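Local coordinates for AGR_C_4470p (Agrobacterium tumefaciens str. C58, PDB 2HQV), which is of unknown function but belongs to the ChuX/HutX haem-utilisation family, and so may take part in the binding or handling of haem, at residues 86-89 and 94-97; 146-149 and 155-158. All coordinates share one frame; numbering follows the deposited sequence.

Both interactions are antiparallel pairings within hairpins of the same six-stranded sheet, and they follow one another along the chain without nesting or crossing. Interaction 1 comes first: after strand 85-90 the chain reverses, and strand 94-100 returns beside it, so that 94-97 closes a short loop on 86-89. The chain then passes through the small three-stranded sheet and strand 129-139 before interaction 2 closes a later hairpin, strands 142-151 and 156-161, by joining 146-149 to 155-158. Strands 156-161 and 85-90 are neighbours, so the two hairpins lie side by side, their centres about 11 Å apart. Phe158 meets Met87 and Val89 at this seam, and both contacts also touch the second subunit.

Interaction 1 of 2, residues 86-89 and 94-97; sequences LMIV and IVLE
Ile88 lies alongside Glu97, its CG1 3.9 Å from Glu97 CG, both side chains pointing the same way from a non-hydrogen-bonded antiparallel pair. Both first torsions set the chain beside the backbone N (chi1 -58° and -54°), which brings the two aliphatic stems together. Glutamate CB and CG do the packing, and the extended chain beyond carries the carboxylate away from the backbone. Leu86 adds a methyl from the same face, CD1 reaching 4.0 Å from Glu97 CB, and on the other flank Ile88 CG2 meets Val95 CG1 at 3.9 Å. Branched aliphatic residues suit this partly exposed face, where a glutamate can pack with its stem and keep its charge at the outer end.

Val89 and Leu96 form the hydrogen-bonded pair, with Leu96 N 2.8 Å from Val89 O and Val89 N 3.1 Å from Leu96 O. Their apolar side chains occupy the buried face.

Strand 156-161 flanks 86-89 on its other edge, where Ile88 meets Phe161 and Met87 meets Ile160. Along its own other edge, 94-97 pairs antiparallel, through Ile94, Val95 and Glu97, with a strand of the second subunit, continuing the sheet across the interface, and Leu96 packs against Leu96 of that subunit.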
# COMPACT_ATOMS: atom_id res chain seq x y z
N LEU A 86 -15.07 2.44 -0.53
CA LEU A 86 -13.90 2.24 -1.37
C LEU A 86 -12.65 2.38 -0.50
O LEU A 86 -12.40 3.44 0.07
CB LEU A 86 -13.85 3.27 -2.51
CG LEU A 86 -12.62 3.11 -3.42
CD1 LEU A 86 -12.67 1.75 -4.10
CD2 LEU A 86 -12.59 4.23 -4.47
N MSE A 87 -11.91 1.29 -0.38
CA MSE A 87 -10.69 1.27 0.41
C MSE A 87 -9.52 1.64 -0.49
O MSE A 87 -9.37 1.09 -1.58
CB MSE A 87 -10.47 -0.13 1.01
CG MSE A 87 -9.01 -0.45 1.31
SE MSE A 87 -8.21 0.42 2.87
CE MSE A 87 -8.73 2.21 2.66
N ILE A 88 -8.69 2.58 -0.05
CA ILE A 88 -7.54 2.98 -0.86
C ILE A 88 -6.23 3.04 -0.07
O ILE A 88 -6.15 3.67 0.98
CB ILE A 88 -7.75 4.35 -1.52
CG1 ILE A 88 -9.01 4.32 -2.39
CG2 ILE A 88 -6.53 4.70 -2.38
CD1 ILE A 88 -9.26 5.63 -3.13
N VAL A 89 -5.22 2.37 -0.60
CA VAL A 89 -3.89 2.36 -0.01
C VAL A 89 -3.01 2.88 -1.13
O VAL A 89 -3.16 2.45 -2.28
CB VAL A 89 -3.44 0.93 0.38
CG1 VAL A 89 -1.93 0.93 0.70
CG2 VAL A 89 -4.22 0.45 1.60
N ILE A 94 2.28 2.39 -6.13
CA ILE A 94 0.95 1.88 -6.44
C ILE A 94 -0.18 2.50 -5.63
O ILE A 94 -0.01 2.86 -4.46
CB ILE A 94 0.91 0.34 -6.22
CG1 ILE A 94 -0.44 -0.24 -6.67
CG2 ILE A 94 1.11 0.03 -4.74
CD1 ILE A 94 -0.50 -1.77 -6.59
N VAL A 95 -1.34 2.61 -6.27
CA VAL A 95 -2.56 3.10 -5.64
C VAL A 95 -3.54 1.93 -5.82
O VAL A 95 -3.97 1.63 -6.94
CB VAL A 95 -3.15 4.34 -6.35
CG1 VAL A 95 -4.46 4.73 -5.66
CG2 VAL A 95 -2.16 5.50 -6.29
N LEU A 96 -3.87 1.26 -4.73
CA LEU A 96 -4.79 0.13 -4.80
C LEU A 96 -6.16 0.57 -4.30
O LEU A 96 -6.31 1.04 -3.16
CB LEU A 96 -4.25 -1.04 -3.97
CG LEU A 96 -5.00 -2.37 -3.95
CD1 LEU A 96 -5.14 -2.93 -5.37
CD2 LEU A 96 -4.25 -3.35 -3.06
N GLU A 97 -7.17 0.43 -5.16
CA GLU A 97 -8.53 0.83 -4.82
C GLU A 97 -9.40 -0.42 -4.83
O GLU A 97 -9.53 -1.09 -5.86
CB GLU A 97 -9.04 1.85 -5.84
CG GLU A 97 -8.10 3.05 -5.96
CD GLU A 97 -8.47 3.98 -7.10
OE1 GLU A 97 -7.73 4.97 -7.30
OE2 GLU A 97 -9.48 3.74 -7.78

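Interaction 2 of 2, residues 146-149 and 155-158; sequences SVWF and GAMF
Phe149 O accepts the backbone N-H of Met157, with Met157 N at 2.7 Å. Selenomethionine Met157 also brings its CB close to Phe149 O. Phe149 N in turn gives a longer bond to Phe158 O, 3.2 Å.

The two phenylalanines carry the side-chain contact. Their rings form an offset stack, centroids 4.5 Å apart and planes at 18°, with Phe158 CZ over one face of the Phe149 ring toward its rim and 3.3 Å from Phe149 CG. Phe158 takes the crowded rotamer, CG lying between its backbone N and carbonyl carbon (chi1 64°), and from there the ring swings back over its partner. Phe149 CB sits above the face of the Phe158 ring in a CH-pi contact. Flat aromatic groups suit this buried place because they can pack closely along their faces.

On the other side of the strand, Trp148 CE3 meets Ala156 CB at 3.7 Å, alanine being small enough to approach the indole. The indole's rotation is steadied by NE1, which donates to Ser146 OG within the ring plane.

Phe149 touches Phe72 and Ile75, and Phe158 touches Trp76: a beta hairpin whose second strand turns a corner at Met157, its Phe149 and Phe158 face packed under helix 72-79.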
# COMPACT_ATOMS: atom_id res chain seq x y z
N SER A 146 -14.02 11.34 2.56
CA SER A 146 -13.24 10.16 2.93
C SER A 146 -12.78 10.23 4.38
O SER A 146 -12.81 11.28 5.02
CB SER A 146 -12.03 10.03 2.00
OG SER A 146 -11.27 11.23 1.98
N VAL A 147 -12.37 9.08 4.90
CA VAL A 147 -11.89 8.98 6.27
C VAL A 147 -10.43 8.53 6.22
O VAL A 147 -10.13 7.42 5.76
CB VAL A 147 -12.73 7.98 7.09
CG1 VAL A 147 -12.28 8.00 8.55
CG2 VAL A 147 -14.21 8.33 6.98
N TRP A 148 -9.54 9.41 6.67
CA TRP A 148 -8.11 9.15 6.67
C TRP A 148 -7.58 8.67 8.02
O TRP A 148 -7.67 9.39 9.01
CB TRP A 148 -7.36 10.43 6.29
CG TRP A 148 -7.59 10.94 4.90
CD1 TRP A 148 -8.76 10.89 4.18
CD2 TRP A 148 -6.64 11.62 4.07
NE1 TRP A 148 -8.59 11.49 2.96
CE2 TRP A 148 -7.30 11.95 2.86
CE3 TRP A 148 -5.30 11.98 4.23
CZ2 TRP A 148 -6.66 12.63 1.82
CZ3 TRP A 148 -4.66 12.66 3.19
CH2 TRP A 148 -5.34 12.97 2.00
N PHE A 149 -7.02 7.47 8.06
CA PHE A 149 -6.43 6.98 9.29
C PHE A 149 -4.96 7.41 9.18
O PHE A 149 -4.22 6.90 8.35
CB PHE A 149 -6.58 5.46 9.40
CG PHE A 149 -7.97 5.03 9.77
CD1 PHE A 149 -9.04 5.30 8.92
CD2 PHE A 149 -8.22 4.43 11.00
CE1 PHE A 149 -10.35 4.97 9.29
CE2 PHE A 149 -9.53 4.10 11.38
CZ PHE A 149 -10.59 4.37 10.52
N GLY A 155 1.13 11.01 7.72
CA GLY A 155 0.73 10.50 6.42
C GLY A 155 -0.49 9.62 6.61
O GLY A 155 -0.81 9.23 7.72
N ALA A 156 -1.20 9.32 5.52
CA ALA A 156 -2.38 8.47 5.62
C ALA A 156 -1.97 7.00 5.53
O ALA A 156 -1.26 6.61 4.60
CB ALA A 156 -3.36 8.80 4.52
N MSE A 157 -2.41 6.20 6.50
CA MSE A 157 -2.12 4.77 6.51
C MSE A 157 -2.96 4.15 5.39
O MSE A 157 -2.50 3.31 4.62
CB MSE A 157 -2.53 4.18 7.87
CG MSE A 157 -1.73 4.73 9.04
SE MSE A 157 -2.50 4.17 10.73
CE MSE A 157 -2.20 2.27 10.59
N PHE A 158 -4.21 4.60 5.31
CA PHE A 158 -5.15 4.17 4.28
C PHE A 158 -6.31 5.14 4.35
O PHE A 158 -6.41 5.92 5.31
CB PHE A 158 -5.61 2.72 4.52
CG PHE A 158 -6.39 2.53 5.80
CD1 PHE A 158 -7.78 2.63 5.81
CD2 PHE A 158 -5.73 2.25 6.99
CE1 PHE A 158 -8.50 2.46 7.00
CE2 PHE A 158 -6.44 2.08 8.18
CZ PHE A 158 -7.82 2.19 8.18